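Side-chain contacts in C-domain type II peptide synthetase (Streptomyces globisporus, PDB 4ZNM), which is a type II peptide synthetase protein of the condensation-domain family, a member of the CoA-acyltransferase clan: residues A[47-52]-A[123-128]; A[392-397]-A[413-418]. All coordinates share one frame; numbering follows the deposited sequence.

Contact 1 of 2, residues A[47-52]-A[123-128]; sequences HIVGAW and EVESTG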
# COMPACT_ATOMS: atom_id res chain seq x y z
N HIS A 47 -7.80 5.94 -3.16
CA HIS A 47 -7.77 4.88 -4.13
C HIS A 47 -6.37 4.32 -4.29
O HIS A 47 -5.41 4.82 -3.69
CB HIS A 47 -8.32 5.36 -5.49
CG HIS A 47 -7.76 6.67 -5.96
ND1 HIS A 47 -6.41 6.92 -6.03
CD2 HIS A 47 -8.39 7.80 -6.38
CE1 HIS A 47 -6.22 8.15 -6.48
NE2 HIS A 47 -7.41 8.70 -6.72
N ILE A 48 -6.28 3.24 -5.04
CA ILE A 48 -5.01 2.61 -5.32
C ILE A 48 -4.95 2.42 -6.83
O ILE A 48 -5.95 2.04 -7.44
CB ILE A 48 -4.85 1.26 -4.53
CG1 ILE A 48 -3.54 0.56 -4.86
CG2 ILE A 48 -6.02 0.32 -4.86
CD1 ILE A 48 -3.29 -0.70 -3.93
N VAL A 49 -3.80 2.71 -7.44
CA VAL A 49 -3.67 2.65 -8.90
C VAL A 49 -2.53 1.71 -9.21
O VAL A 49 -1.58 1.62 -8.47
CB VAL A 49 -3.39 4.02 -9.55
CG1 VAL A 49 -4.44 5.01 -9.17
CG2 VAL A 49 -2.00 4.52 -9.12
N GLY A 50 -2.62 1.06 -10.36
CA GLY A 50 -1.53 0.24 -10.84
C GLY A 50 -1.53 0.27 -12.36
O GLY A 50 -2.55 0.57 -13.01
N ALA A 51 -0.36 -0.02 -12.91
CA ALA A 51 -0.18 -0.02 -14.36
C ALA A 51 0.60 -1.24 -14.79
O ALA A 51 1.57 -1.63 -14.12
CB ALA A 51 0.54 1.23 -14.80
N TRP A 52 0.19 -1.78 -15.93
CA TRP A 52 0.81 -2.95 -16.55
C TRP A 52 1.15 -2.64 -18.00
O TRP A 52 0.30 -2.10 -18.73
CB TRP A 52 -0.14 -4.13 -16.49
CG TRP A 52 -0.31 -4.70 -15.14
CD1 TRP A 52 0.33 -5.78 -14.64
CD2 TRP A 52 -1.18 -4.23 -14.12
NE1 TRP A 52 -0.08 -6.02 -13.37
CE2 TRP A 52 -1.01 -5.08 -13.02
CE3 TRP A 52 -2.07 -3.17 -14.02
CZ2 TRP A 52 -1.71 -4.92 -11.83
CZ3 TRP A 52 -2.77 -3.00 -12.85
CH2 TRP A 52 -2.59 -3.87 -11.76
N GLU A 123 -1.74 10.72 -14.15
CA GLU A 123 -2.96 11.46 -14.46
C GLU A 123 -4.15 10.72 -13.89
O GLU A 123 -5.02 11.31 -13.27
CB GLU A 123 -3.13 11.66 -15.97
CG GLU A 123 -4.39 12.46 -16.29
CD GLU A 123 -4.75 12.44 -17.75
OE1 GLU A 123 -3.84 12.24 -18.58
OE2 GLU A 123 -5.94 12.62 -18.06
N VAL A 124 -4.20 9.40 -14.08
CA VAL A 124 -5.33 8.63 -13.55
C VAL A 124 -5.35 8.76 -12.03
O VAL A 124 -6.39 8.99 -11.45
CB VAL A 124 -5.26 7.15 -13.99
CG1 VAL A 124 -6.25 6.30 -13.19
CG2 VAL A 124 -5.53 7.05 -15.47
N GLU A 125 -4.19 8.71 -11.38
CA GLU A 125 -4.12 8.85 -9.92
C GLU A 125 -4.62 10.20 -9.43
O GLU A 125 -5.05 10.33 -8.30
CB GLU A 125 -2.67 8.64 -9.41
CG GLU A 125 -2.56 8.57 -7.92
CD GLU A 125 -1.11 8.53 -7.41
OE1 GLU A 125 -0.90 8.69 -6.17
OE2 GLU A 125 -0.19 8.35 -8.25
N SER A 126 -4.52 11.24 -10.26
CA SER A 126 -5.06 12.53 -9.85
C SER A 126 -6.58 12.65 -10.03
O SER A 126 -7.14 13.65 -9.63
CB SER A 126 -4.40 13.67 -10.61
OG SER A 126 -4.87 13.66 -11.95
N THR A 127 -7.24 11.64 -10.57
CA THR A 127 -8.69 11.69 -10.69
C THR A 127 -9.35 11.00 -9.50
O THR A 127 -8.70 10.27 -8.76
CB THR A 127 -9.17 11.04 -12.00
OG1 THR A 127 -8.94 9.62 -11.96
CG2 THR A 127 -8.45 11.66 -13.18
N GLY A 128 -10.64 11.27 -9.30
CA GLY A 128 -11.37 10.75 -8.15
C GLY A 128 -12.20 9.53 -8.47
O GLY A 128 -12.50 9.24 -9.63

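Contact 2 of 2, residues A[392-397]-A[413-418]; sequences KIWERQ and SIHIDP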
# COMPACT_ATOMS: atom_id res chain seq x y z
N LYS A 392 3.96 -5.80 -14.62
CA LYS A 392 3.64 -4.70 -13.71
C LYS A 392 4.69 -3.60 -13.86
O LYS A 392 5.88 -3.89 -13.90
CB LYS A 392 3.58 -5.22 -12.27
CG LYS A 392 3.15 -4.19 -11.21
CD LYS A 392 1.67 -3.93 -11.28
CE LYS A 392 1.24 -2.72 -10.48
NZ LYS A 392 1.62 -2.81 -9.09
N ILE A 393 4.25 -2.34 -13.92
CA ILE A 393 5.17 -1.21 -13.97
C ILE A 393 5.38 -0.75 -12.52
O ILE A 393 4.53 -0.11 -11.92
CB ILE A 393 4.64 -0.04 -14.87
CG1 ILE A 393 4.59 -0.43 -16.35
CG2 ILE A 393 5.51 1.22 -14.70
CD1 ILE A 393 3.87 0.59 -17.23
N TRP A 394 6.53 -1.10 -11.96
CA TRP A 394 6.87 -0.80 -10.57
C TRP A 394 7.72 0.45 -10.46
O TRP A 394 7.56 1.24 -9.54
CB TRP A 394 7.65 -1.95 -9.95
CG TRP A 394 6.82 -3.06 -9.51
CD1 TRP A 394 6.87 -4.35 -9.96
CD2 TRP A 394 5.80 -3.01 -8.50
NE1 TRP A 394 5.93 -5.12 -9.29
CE2 TRP A 394 5.27 -4.32 -8.39
CE3 TRP A 394 5.28 -1.99 -7.68
CZ2 TRP A 394 4.23 -4.63 -7.48
CZ3 TRP A 394 4.25 -2.30 -6.79
CH2 TRP A 394 3.74 -3.61 -6.70
N GLU A 395 8.64 0.60 -11.41
CA GLU A 395 9.57 1.73 -11.40
C GLU A 395 8.82 2.98 -11.80
O GLU A 395 8.30 3.11 -12.91
CB GLU A 395 10.78 1.46 -12.33
CG GLU A 395 10.47 1.29 -13.81
CD GLU A 395 11.66 0.69 -14.60
OE1 GLU A 395 12.57 0.10 -13.97
OE2 GLU A 395 11.67 0.82 -15.85
N ARG A 396 8.69 3.88 -10.85
CA ARG A 396 8.10 5.18 -11.09
C ARG A 396 9.14 6.22 -10.70
O ARG A 396 9.85 6.05 -9.73
CB ARG A 396 6.81 5.37 -10.28
CG ARG A 396 5.65 4.46 -10.69
CD ARG A 396 4.40 4.67 -9.85
NE ARG A 396 3.64 5.87 -10.22
CZ ARG A 396 2.49 6.22 -9.64
NH1 ARG A 396 1.97 5.46 -8.70
NH2 ARG A 396 1.83 7.31 -10.02
N GLN A 397 9.20 7.31 -11.45
CA GLN A 397 10.20 8.33 -11.19
C GLN A 397 9.50 9.68 -11.09
O GLN A 397 9.97 10.60 -10.43
CB GLN A 397 11.26 8.28 -12.30
CG GLN A 397 12.00 6.92 -12.32
CD GLN A 397 12.64 6.57 -13.65
OE1 GLN A 397 13.36 7.38 -14.24
NE2 GLN A 397 12.39 5.35 -14.12
N SER A 413 6.37 3.62 1.25
CA SER A 413 5.86 2.41 0.62
C SER A 413 6.96 1.84 -0.29
O SER A 413 7.28 2.45 -1.31
CB SER A 413 4.59 2.73 -0.18
OG SER A 413 4.05 1.58 -0.81
N ILE A 414 7.54 0.70 0.10
CA ILE A 414 8.66 0.10 -0.60
C ILE A 414 8.24 -1.18 -1.32
O ILE A 414 7.79 -2.11 -0.65
CB ILE A 414 9.80 -0.28 0.37
CG1 ILE A 414 10.12 0.87 1.33
CG2 ILE A 414 11.02 -0.71 -0.41
CD1 ILE A 414 10.68 2.06 0.69
N HIS A 415 8.42 -1.26 -2.64
CA HIS A 415 8.29 -2.55 -3.32
C HIS A 415 9.65 -3.19 -3.49
O HIS A 415 10.56 -2.60 -4.06
CB HIS A 415 7.61 -2.41 -4.69
CG HIS A 415 7.55 -3.70 -5.45
ND1 HIS A 415 8.32 -3.94 -6.57
CD2 HIS A 415 6.85 -4.83 -5.22
CE1 HIS A 415 8.09 -5.16 -7.00
NE2 HIS A 415 7.20 -5.73 -6.20
N ILE A 416 9.78 -4.42 -3.01
CA ILE A 416 11.05 -5.14 -3.05
C ILE A 416 10.94 -6.24 -4.10
O ILE A 416 10.20 -7.20 -3.95
CB ILE A 416 11.41 -5.69 -1.68
CG1 ILE A 416 11.64 -4.52 -0.72
CG2 ILE A 416 12.66 -6.57 -1.75
CD1 ILE A 416 11.44 -4.87 0.71
N ASP A 417 11.67 -6.07 -5.18
CA ASP A 417 11.56 -6.99 -6.29
C ASP A 417 12.35 -8.26 -6.01
O ASP A 417 13.38 -8.22 -5.30
CB ASP A 417 12.05 -6.34 -7.57
CG ASP A 417 11.38 -6.92 -8.79
OD1 ASP A 417 11.92 -7.91 -9.33
OD2 ASP A 417 10.31 -6.39 -9.19
N PRO A 418 11.87 -9.41 -6.54
CA PRO A 418 12.62 -10.67 -6.49
C PRO A 418 13.97 -10.55 -7.20
O PRO A 418 14.97 -11.11 -6.73
CB PRO A 418 11.70 -11.67 -7.21
CG PRO A 418 10.34 -11.09 -7.10
CD PRO A 418 10.53 -9.61 -7.15

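Contact 1 of 2, residues A[47-52]-A[123-128]
His47, at the start of strand 47-55, reaches with its imidazole to the chain that leaves helix 110-125. Its NE2 donates a hydrogen bond to Thr127 O over 2.9 Å. The donor lies nearly in line with that carbonyl, whereas the oxygen stands 28° out of the imidazole plane and the N-H...O angle is a modest 130°, so the bond is bent. CE1 meets Glu125 O at 3.1 Å, a close C-H approach near the ring plane. With chi1 at 47°, CG sits between the backbone N and carbonyl carbon of His47, and the ring is carried up against the helix end. ND1, the other ring nitrogen, is hydrogen-bonded to Ser404 OG, so both nitrogens are engaged and the rotation of the ring is fixed.

Val49, two residues on, adds the apolar part. Its CG1 packs on Glu125 CA at 3.9 Å and also touches CB, the two side chains crossing nearly at right angles. Beyond CG the Glu125 chain is extended, and its OE1 accepts from Ser404 N.

Within 123-128 itself, Val124 O accepts from both Thr127 N and Thr127 OG1, which holds the turn after the helix. With its two nitrogens bound to a carbonyl and a hydroxyl, His47 ties sheet, helix end and the loop carrying Ser404 together through neutral partners, while the charge of Glu125 is probably balanced by Arg246 and Arg396.

Contact 2 of 2, residues A[392-397]-A[413-418]
Trp394 and His415 lie face to face in an aromatic stack: the five-membered ring of the indole and the imidazole have centroids 3.5 Å apart and planes only 11° from parallel. The overlap is close. Trp394 CE2 lies over the centre of the imidazole, 3.2 Å from His415 NE2, while His415 CE1 comes within 3.1 Å of Trp394 NE1. Although two nitrogens are near one another here, Trp394 NE1 and His415 NE2 are poorly angled for a hydrogen bond, and the pair is held by its faces. His415 CG is anti to the backbone N (chi1 176°), which extends the imidazole from the strand toward the indole. The CB of His415 adds a CH-pi contact, 4.2 Å from the centroid of the six-membered ring of Trp394. On the other face of the indole lies the aliphatic chain of Lys392, its CG 3.4 Å above the plane, so that Trp394 is sandwiched between a methylene and an imidazole.

Away from this stack the contact is loose. Asp417 OD2 approaches Trp394 CD1 obliquely at 4.1 Å, and the other carboxylate oxygen, OD1, is hydrogen-bonded to Ser419 OG. Next to it Pro418 is exposed and poorly ordered, in keeping with a contact at the protein surface.

In the two-lobed fold of the condensation-domain family, the stack joins the loop after strand 388-392 of one sheet to strand 410-416 of the other. Trp394 also touches Val374, whereas His415 pairs with Ala423 of strand 422-429; Ile414 and Ile416 pack against helix 268-284.

The two contacts have centres 15 Å apart and are joined directly, because the start of 392-397 adjoins the strand of contact 1 before the chain turns away. Ala51 O and Ile393 N, 2.8 Å apart, probably form a hydrogen bond, and Trp52 CE2 packs on Lys392 CD at 3.4 Å. A salt bridge of 2.9 Å between Glu125 OE2 and Arg396 NH2 adds a charged tie. Contact 1 thus fastens helix 110-125 to one sheet, and contact 2 carries on from that sheet to the strand at 413-416 in the other. A bound sodium ion lies about 9 Å from the side chain of His47; a few residues after 123-128 in the sequence, Ser130, Glu133 and Pro135 form a sodium site.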